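Local coordinates for glycosyl transferase (Staphylococcus aureus, PDB 5U02), which is a TarS-type glycosyl transferase that joins a largely helical linker domain to two C-terminal beta-sheet domains of the E-set clan, at residues Leu81-His86 with Glu130-Ala135; Tyr96-Glu101 with Gln121-Glu126. All blocks are in the same frame, centred on the assembly; numbering follows the deposited sequence.

Contact 1 (Leu81-His86 with Glu130-Ala135); sequences LRPLLH and EGIDIA
Arg-82 and Pro-83 of helix 82-86 face strand 130-132 at 116° between the N-to-C directions; the axes stay 11.5 Å apart, and the nearest alpha carbons, Arg-82 CA and Ile-132 CA, are separated by 8.6 Å. Side chains from the helix therefore have to bridge most of the gap, and they do so in two ways, one polar and one apolar. Arg-82 reaches across with a chain extended from CG to NE; its first torsion (chi1 -64°) sets CG beside the backbone N. Its NH1 arrives at two successive strand carbonyls, lying 3.6 Å from Glu-130 O and 3.7 Å from Gly-131 O. Glu-130 O sits at the edge of the guanidinium, close to its plane, whereas Gly-131 O approaches obliquely. Both distances are too long for hydrogen bonds, and the attraction is probably a loose electrostatic one between the positive group and the carbonyl dipoles. Farther back on the same side chain, NE gives a weak hydrogen bond to Asp-74 O, which may steady the extended arm. The apolar half is a single touch, where Ile-132 CD1, at the end of an extended branch, meets the pyrrolidine ring at Pro-83 CG, 4.3 Å away. Gly-131 and Ile-132 together stand opposite Leu-118 as a G1 beta bulge, with glycine at the position of positive phi (80°). Asn-119 OD1 accepts from Gly-131 N, and Ile-132 is backbone-bonded to Leu-118. The contact thus sets helix 82-89 beside strand 129-132, an outermost strand, within this chain, of a small antiparallel three-stranded sheet, while Pro-83 and Leu-84 also pack on helix 93-105 and Leu-81 and Leu-85 on helix 23-40.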
ATOM      1  N   LEU A  81      17.299  -9.947 -27.623  1.00 66.02           N
ATOM      2  CA  LEU A  81      17.311 -10.594 -28.927  1.00 64.70           C
ATOM      3  C   LEU A  81      18.077 -11.911 -28.943  1.00 63.84           C
ATOM      4  O   LEU A  81      17.881 -12.708 -29.867  1.00 63.03           O
ATOM      5  CB  LEU A  81      17.907  -9.651 -29.975  1.00 66.10           C
ATOM      6  CG  LEU A  81      17.057  -8.415 -30.269  1.00 67.42           C
ATOM      7  CD1 LEU A  81      17.855  -7.379 -31.042  1.00 68.88           C
ATOM      8  CD2 LEU A  81      15.802  -8.812 -31.027  1.00 67.22           C
ATOM      9  N   ARG A  82      18.938 -12.151 -27.954  1.00 64.00           N
ATOM     10  CA  ARG A  82      19.702 -13.397 -27.900  1.00 69.10           C
ATOM     11  C   ARG A  82      18.847 -14.652 -28.044  1.00 70.70           C
ATOM     12  O   ARG A  82      19.262 -15.560 -28.786  1.00 72.20           O
ATOM     13  CB  ARG A  82      20.516 -13.445 -26.596  1.00 68.94           C
ATOM     14  CG  ARG A  82      21.572 -12.359 -26.487  1.00 72.05           C
ATOM     15  CD  ARG A  82      22.015 -12.123 -25.047  1.00 75.56           C
ATOM     16  NE  ARG A  82      22.799 -10.893 -24.934  1.00 79.09           N
ATOM     17  CZ  ARG A  82      23.132 -10.313 -23.785  1.00 80.27           C
ATOM     18  NH1 ARG A  82      22.749 -10.848 -22.635  1.00 79.59           N
ATOM     19  NH2 ARG A  82      23.845  -9.192 -23.789  1.00 80.80           N
ATOM     20  N   PRO A  83      17.684 -14.786 -27.394  1.00 70.42           N
ATOM     21  CA  PRO A  83      16.857 -15.975 -27.656  1.00 71.65           C
ATOM     22  C   PRO A  83      16.353 -16.064 -29.090  1.00 73.19           C
ATOM     23  O   PRO A  83      16.299 -17.169 -29.643  1.00 77.54           O
ATOM     24  CB  PRO A  83      15.704 -15.832 -26.652  1.00 69.85           C
ATOM     25  CG  PRO A  83      16.253 -14.959 -25.570  1.00 69.30           C
ATOM     26  CD  PRO A  83      17.156 -13.995 -26.267  1.00 68.23           C
ATOM     27  N   LEU A  84      16.005 -14.937 -29.714  1.00 69.24           N
ATOM     28  CA  LEU A  84      15.455 -14.992 -31.065  1.00 67.13           C
ATOM     29  C   LEU A  84      16.534 -15.282 -32.100  1.00 65.63           C
ATOM     30  O   LEU A  84      16.272 -15.947 -33.106  1.00 67.18           O
ATOM     31  CB  LEU A  84      14.728 -13.689 -31.385  1.00 64.61           C
ATOM     32  CG  LEU A  84      13.592 -13.365 -30.421  1.00 63.66           C
ATOM     33  CD1 LEU A  84      13.407 -11.864 -30.225  1.00 59.89           C
ATOM     34  CD2 LEU A  84      12.314 -14.018 -30.901  1.00 63.96           C
ATOM     35  N   LEU A  85      17.752 -14.786 -31.881  1.00 64.48           N
ATOM     36  CA  LEU A  85      18.865 -15.173 -32.744  1.00 68.38           C
ATOM     37  C   LEU A  85      19.148 -16.664 -32.629  1.00 67.57           C
ATOM     38  O   LEU A  85      19.452 -17.325 -33.629  1.00 68.92           O
ATOM     39  CB  LEU A  85      20.126 -14.375 -32.396  1.00 68.90           C
ATOM     40  CG  LEU A  85      20.124 -12.859 -32.588  1.00 65.15           C
ATOM     41  CD1 LEU A  85      21.405 -12.244 -32.029  1.00 64.16           C
ATOM     42  CD2 LEU A  85      19.965 -12.532 -34.059  1.00 65.84           C
ATOM     43  N   HIS A  86      19.041 -17.213 -31.418  1.00 67.84           N
ATOM     44  CA  HIS A  86      19.343 -18.624 -31.204  1.00 70.95           C
ATOM     45  C   HIS A  86      18.308 -19.519 -31.877  1.00 72.40           C
ATOM     46  O   HIS A  86      18.660 -20.430 -32.635  1.00 74.13           O
ATOM     47  CB  HIS A  86      19.435 -18.898 -29.700  1.00 72.58           C
ATOM     48  CG  HIS A  86      19.213 -20.328 -29.317  1.00 76.53           C
ATOM     49  ND1 HIS A  86      17.957 -20.864 -29.140  1.00 77.14           N
ATOM     50  CD2 HIS A  86      20.089 -21.329 -29.067  1.00 79.40           C
ATOM     51  CE1 HIS A  86      18.067 -22.137 -28.802  1.00 78.16           C
ATOM     52  NE2 HIS A  86      19.350 -22.444 -28.751  1.00 80.19           N
ATOM     53  N   GLU A 130      20.345 -15.697 -20.048  1.00 80.74           N
ATOM     54  CA  GLU A 130      20.547 -14.947 -18.818  1.00 77.24           C
ATOM     55  C   GLU A 130      20.878 -13.489 -19.115  1.00 76.61           C
ATOM     56  O   GLU A 130      21.513 -13.169 -20.125  1.00 79.37           O
ATOM     57  CB  GLU A 130      21.663 -15.591 -17.977  1.00 76.20           C
ATOM     58  CG  GLU A 130      21.634 -17.119 -18.017  1.00 77.40           C
ATOM     59  CD  GLU A 130      22.142 -17.769 -16.742  1.00 79.53           C
ATOM     60  OE1 GLU A 130      22.963 -18.703 -16.838  1.00 80.60           O
ATOM     61  OE2 GLU A 130      21.718 -17.355 -15.644  1.00 80.76           O
ATOM     62  N   GLY A 131      20.426 -12.605 -18.225  1.00 73.93           N
ATOM     63  CA  GLY A 131      20.768 -11.196 -18.288  1.00 72.63           C
ATOM     64  C   GLY A 131      19.975 -10.376 -19.288  1.00 71.06           C
ATOM     65  O   GLY A 131      20.546  -9.561 -20.017  1.00 74.31           O
ATOM     66  N   ILE A 132      18.661 -10.562 -19.318  1.00 65.93           N
ATOM     67  CA  ILE A 132      17.802  -9.890 -20.288  1.00 66.25           C
ATOM     68  C   ILE A 132      17.262  -8.606 -19.667  1.00 64.24           C
ATOM     69  O   ILE A 132      16.576  -8.646 -18.641  1.00 59.65           O
ATOM     70  CB  ILE A 132      16.657 -10.810 -20.738  1.00 66.15           C
ATOM     71  CG1 ILE A 132      17.217 -12.166 -21.175  1.00 68.31           C
ATOM     72  CG2 ILE A 132      15.856 -10.161 -21.856  1.00 66.17           C
ATOM     73  CD1 ILE A 132      16.175 -13.130 -21.699  1.00 68.50           C
ATOM     74  N   ASP A 133      17.569  -7.469 -20.292  1.00 69.99           N
ATOM     75  CA  ASP A 133      17.123  -6.173 -19.793  1.00 70.60           C
ATOM     76  C   ASP A 133      15.597  -6.089 -19.786  1.00 69.15           C
ATOM     77  O   ASP A 133      14.903  -6.799 -20.519  1.00 69.39           O
ATOM     78  CB  ASP A 133      17.701  -5.041 -20.649  1.00 73.10           C
ATOM     79  CG  ASP A 133      19.118  -4.661 -20.245  1.00 75.99           C
ATOM     80  OD1 ASP A 133      19.616  -5.187 -19.231  1.00 75.78           O
ATOM     81  OD2 ASP A 133      19.733  -3.828 -20.946  1.00 78.26           O
ATOM     82  N   ILE A 134      15.073  -5.202 -18.942  1.00 67.23           N
ATOM     83  CA  ILE A 134      13.636  -4.977 -18.829  1.00 63.70           C
ATOM     84  C   ILE A 134      13.324  -3.621 -19.449  1.00 62.71           C
ATOM     85  O   ILE A 134      13.741  -2.577 -18.932  1.00 64.93           O
ATOM     86  CB  ILE A 134      13.152  -5.043 -17.376  1.00 61.51           C
ATOM     87  CG1 ILE A 134      13.653  -6.320 -16.707  1.00 64.96           C
ATOM     88  CG2 ILE A 134      11.633  -4.976 -17.330  1.00 59.49           C
ATOM     89  CD1 ILE A 134      12.887  -6.676 -15.443  1.00 65.00           C
ATOM     90  N   ALA A 135      12.581  -3.638 -20.555  1.00 58.73           N
ATOM     91  CA  ALA A 135      12.189  -2.427 -21.258  1.00 54.16           C
ATOM     92  C   ALA A 135      11.030  -1.740 -20.539  1.00 50.71           C
ATOM     93  O   ALA A 135      10.375  -2.315 -19.668  1.00 42.82           O
ATOM     94  CB  ALA A 135      11.818  -2.747 -22.706  1.00 55.93           C
TER

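Contact 2 (Tyr96-Glu101 with Gln121-Glu126); sequences YRTVEE and QFNEGE
Val-99 lays its CG2 methyl almost exactly over the centre of the Phe-122 ring, a CH-pi contact in which CG2 is 3.3 Å from the ring centroid and only 5° off the normal. The two side chains cross at about a right angle. With CG1 anti to the backbone N (chi1 171°), CG2 stands beside that N and is presented to the face, while CG1 reaches the far end of the ring, 3.7 Å from Phe-122 CZ. One residue earlier, Thr-98 points toward the loop and uses both of its branches. Its CG2 lies against the backbone of the loop, 3.7 Å from Phe-122 O, and presses on the side-chain amide, 3.3 Å from Asn-123 ND2. That amide comes from the opposite direction and donates a weak hydrogen bond from ND2 to Thr-98 OG1 (3.5 Å, 146° at the hydrogen). The stronger partner of this hydroxyl is Asp-94 O, one turn back on the same helix. Around this first shell, Ser-102 and Tyr-103 of helix 93-105 also touch Phe-122, and Tyr-87 of helix 82-89 touches Val-99. The loop is shaped by a type II beta turn from Asn-123 to Glu-126, closed by Glu-126 N to Asn-123 O at 3.2 Å, with Gly-125 at its third position. Gln-121, at the end of strand 117-121, reaches across the turn, donating from NE2 to a lone pair of Glu-126 O at 2.9 Å, in the carbonyl plane. Chemically, the contact is largely apolar: a valine methyl sits on a buried aromatic face, and the threonine methyl lies against the loop beside it. The amide-hydroxyl bond is weak and probably contributes little, since the hydroxyl has its stronger partner within the helix.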
ATOM      1  N   TYR A  96      10.434 -19.775 -31.031  1.00 66.78           N
ATOM      2  CA  TYR A  96      10.563 -18.382 -31.451  1.00 67.98           C
ATOM      3  C   TYR A  96       9.312 -17.591 -31.097  1.00 67.30           C
ATOM      4  O   TYR A  96       9.395 -16.491 -30.538  1.00 67.48           O
ATOM      5  CB  TYR A  96      10.839 -18.295 -32.952  1.00 69.81           C
ATOM      6  CG  TYR A  96      11.265 -16.917 -33.425  1.00 69.35           C
ATOM      7  CD1 TYR A  96      10.333 -15.904 -33.625  1.00 68.61           C
ATOM      8  CD2 TYR A  96      12.599 -16.633 -33.676  1.00 70.30           C
ATOM      9  CE1 TYR A  96      10.721 -14.651 -34.049  1.00 70.10           C
ATOM     10  CE2 TYR A  96      12.997 -15.385 -34.109  1.00 70.56           C
ATOM     11  CZ  TYR A  96      12.054 -14.397 -34.298  1.00 71.83           C
ATOM     12  OH  TYR A  96      12.452 -13.149 -34.728  1.00 71.76           O
ATOM     13  N   ARG A  97       8.136 -18.126 -31.434  1.00 67.32           N
ATOM     14  CA  ARG A  97       6.909 -17.436 -31.060  1.00 67.64           C
ATOM     15  C   ARG A  97       6.762 -17.393 -29.547  1.00 65.18           C
ATOM     16  O   ARG A  97       6.465 -16.333 -28.984  1.00 65.18           O
ATOM     17  CB  ARG A  97       5.698 -18.099 -31.713  1.00 72.49           C
ATOM     18  CG  ARG A  97       4.409 -17.330 -31.479  1.00 74.52           C
ATOM     19  CD  ARG A  97       3.222 -17.944 -32.210  1.00 78.27           C
ATOM     20  NE  ARG A  97       3.256 -19.399 -32.201  1.00 82.17           N
ATOM     21  CZ  ARG A  97       3.406 -20.157 -33.285  1.00 83.46           C
ATOM     22  NH1 ARG A  97       3.523 -19.601 -34.486  1.00 84.49           N
ATOM     23  NH2 ARG A  97       3.427 -21.480 -33.171  1.00 82.43           N
ATOM     24  N   THR A  98       7.019 -18.522 -28.876  1.00 65.07           N
ATOM     25  CA  THR A  98       6.966 -18.563 -27.417  1.00 64.33           C
ATOM     26  C   THR A  98       7.744 -17.407 -26.800  1.00 64.87           C
ATOM     27  O   THR A  98       7.259 -16.754 -25.871  1.00 62.22           O
ATOM     28  CB  THR A  98       7.503 -19.902 -26.901  1.00 64.72           C
ATOM     29  OG1 THR A  98       6.676 -20.974 -27.374  1.00 64.53           O
ATOM     30  CG2 THR A  98       7.521 -19.921 -25.382  1.00 62.10           C
ATOM     31  N   VAL A  99       8.934 -17.110 -27.333  1.00 59.13           N
ATOM     32  CA  VAL A  99       9.731 -15.999 -26.810  1.00 59.30           C
ATOM     33  C   VAL A  99       9.024 -14.671 -27.051  1.00 59.90           C
ATOM     34  O   VAL A  99       8.781 -13.897 -26.115  1.00 56.61           O
ATOM     35  CB  VAL A  99      11.139 -16.003 -27.430  1.00 59.82           C
ATOM     36  CG1 VAL A  99      11.876 -14.721 -27.057  1.00 58.51           C
ATOM     37  CG2 VAL A  99      11.923 -17.219 -26.962  1.00 60.09           C
ATOM     38  N   GLU A 100       8.712 -14.373 -28.315  1.00 62.32           N
ATOM     39  CA  GLU A 100       7.963 -13.161 -28.633  1.00 62.68           C
ATOM     40  C   GLU A 100       6.644 -13.118 -27.878  1.00 61.95           C
ATOM     41  O   GLU A 100       6.265 -12.070 -27.337  1.00 59.14           O
ATOM     42  CB  GLU A 100       7.710 -13.075 -30.133  1.00 64.17           C
ATOM     43  CG  GLU A 100       8.923 -12.719 -30.938  1.00 68.12           C
ATOM     44  CD  GLU A 100       8.544 -12.321 -32.340  1.00 71.71           C
ATOM     45  OE1 GLU A 100       7.427 -12.681 -32.761  1.00 71.84           O
ATOM     46  OE2 GLU A 100       9.345 -11.641 -33.012  1.00 73.47           O
ATOM     47  N   GLU A 101       5.928 -14.247 -27.832  1.00 65.03           N
ATOM     48  CA  GLU A 101       4.803 -14.346 -26.912  1.00 68.27           C
ATOM     49  C   GLU A 101       5.241 -14.094 -25.478  1.00 68.31           C
ATOM     50  O   GLU A 101       4.604 -13.316 -24.768  1.00 65.69           O
ATOM     51  CB  GLU A 101       4.100 -15.698 -27.026  1.00 71.29           C
ATOM     52  CG  GLU A 101       3.538 -16.005 -28.400  1.00 74.76           C
ATOM     53  CD  GLU A 101       2.566 -17.172 -28.403  1.00 78.26           C
ATOM     54  OE1 GLU A 101       1.761 -17.256 -29.351  1.00 79.13           O
ATOM     55  OE2 GLU A 101       2.611 -17.990 -27.465  1.00 78.32           O
ATOM     56  N   GLN A 121      14.010 -19.448 -19.043  1.00 69.58           N
ATOM     57  CA  GLN A 121      13.905 -20.673 -19.828  1.00 72.55           C
ATOM     58  C   GLN A 121      12.495 -20.717 -20.401  1.00 73.62           C
ATOM     59  O   GLN A 121      11.517 -20.741 -19.644  1.00 75.85           O
ATOM     60  CB  GLN A 121      14.199 -21.918 -18.985  1.00 73.37           C
ATOM     61  CG  GLN A 121      13.797 -23.220 -19.690  1.00 72.19           C
ATOM     62  CD  GLN A 121      13.737 -24.442 -18.766  1.00 75.56           C
ATOM     63  OE1 GLN A 121      13.138 -24.394 -17.696  1.00 70.77           O
ATOM     64  NE2 GLN A 121      14.341 -25.545 -19.194  1.00 73.28           N
ATOM     65  N   PHE A 122      12.390 -20.710 -21.733  1.00 67.97           N
ATOM     66  CA  PHE A 122      11.092 -20.475 -22.358  1.00 68.94           C
ATOM     67  C   PHE A 122      10.243 -21.737 -22.452  1.00 70.36           C
ATOM     68  O   PHE A 122       9.010 -21.646 -22.475  1.00 68.37           O
ATOM     69  CB  PHE A 122      11.286 -19.862 -23.744  1.00 68.42           C
ATOM     70  CG  PHE A 122      11.764 -18.436 -23.710  1.00 64.03           C
ATOM     71  CD1 PHE A 122      10.868 -17.383 -23.573  1.00 61.37           C
ATOM     72  CD2 PHE A 122      13.112 -18.149 -23.800  1.00 59.80           C
ATOM     73  CE1 PHE A 122      11.317 -16.070 -23.539  1.00 57.44           C
ATOM     74  CE2 PHE A 122      13.566 -16.846 -23.768  1.00 59.06           C
ATOM     75  CZ  PHE A 122      12.670 -15.803 -23.637  1.00 56.88           C
ATOM     76  N   ASN A 123      10.864 -22.912 -22.506  1.00 73.43           N
ATOM     77  CA  ASN A 123      10.132 -24.171 -22.550  1.00 76.54           C
ATOM     78  C   ASN A 123      10.919 -25.231 -21.798  1.00 80.43           C
ATOM     79  O   ASN A 123      12.110 -25.069 -21.519  1.00 79.61           O
ATOM     80  CB  ASN A 123       9.853 -24.620 -23.993  1.00 78.36           C
ATOM     81  CG  ASN A 123       8.524 -24.099 -24.523  1.00 79.41           C
ATOM     82  OD1 ASN A 123       7.461 -24.635 -24.202  1.00 78.98           O
ATOM     83  ND2 ASN A 123       8.577 -23.040 -25.322  1.00 80.55           N
ATOM     84  N   GLU A 124      10.236 -26.325 -21.471  1.00 84.33           N
ATOM     85  CA  GLU A 124      10.856 -27.388 -20.693  1.00 88.94           C
ATOM     86  C   GLU A 124      11.999 -28.026 -21.471  1.00 90.91           C
ATOM     87  O   GLU A 124      11.842 -28.401 -22.636  1.00 92.90           O
ATOM     88  CB  GLU A 124       9.811 -28.441 -20.320  1.00 93.26           C
ATOM     89  CG  GLU A 124      10.296 -29.485 -19.326  1.00 97.31           C
ATOM     90  CD  GLU A 124       9.171 -30.363 -18.814  1.00 99.54           C
ATOM     91  OE1 GLU A 124       8.384 -30.871 -19.642  1.00 99.61           O
ATOM     92  OE2 GLU A 124       9.067 -30.540 -17.581  1.00100.28           O
ATOM     93  N   GLY A 125      13.159 -28.139 -20.822  1.00 91.48           N
ATOM     94  CA  GLY A 125      14.330 -28.738 -21.425  1.00 92.70           C
ATOM     95  C   GLY A 125      15.224 -27.786 -22.193  1.00 90.40           C
ATOM     96  O   GLY A 125      16.357 -28.157 -22.523  1.00 90.61           O
ATOM     97  N   GLU A 126      14.756 -26.576 -22.486  1.00 85.71           N
ATOM     98  CA  GLU A 126      15.527 -25.612 -23.251  1.00 81.19           C
ATOM     99  C   GLU A 126      16.504 -24.869 -22.339  1.00 78.81           C
ATOM    100  O   GLU A 126      16.310 -24.814 -21.121  1.00 77.17           O
ATOM    101  CB  GLU A 126      14.577 -24.637 -23.941  1.00 78.02           C
ATOM    102  CG  GLU A 126      14.967 -24.255 -25.360  1.00 78.43           C
ATOM    103  CD  GLU A 126      14.716 -25.352 -26.370  1.00 81.23           C
ATOM    104  OE1 GLU A 126      15.294 -25.281 -27.476  1.00 83.94           O
ATOM    105  OE2 GLU A 126      13.940 -26.281 -26.068  1.00 82.06           O
TER

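From the N terminus, the chain passes through helices 2-17, 23-40, 46-49 and 56-68 to reach helix 82-89, the first side of contact 1, and then helix 93-105, the first side of contact 2. Strands 110-114 and 117-121 follow, and contact 2 closes the inner loop at 121-126. Strand 129-132 then closes contact 1, so the two nest without crossing. Their centres are about 11 Å apart and they touch: Leu-84 CD2 packs 3.4 Å from Tyr-96 CZ, and Pro-83 CB lies 3.7 Å from Phe-122 CE2. Together they tie two consecutive helices to the small antiparallel sheet, one at strand 129-132 and one at the loop that leads into it.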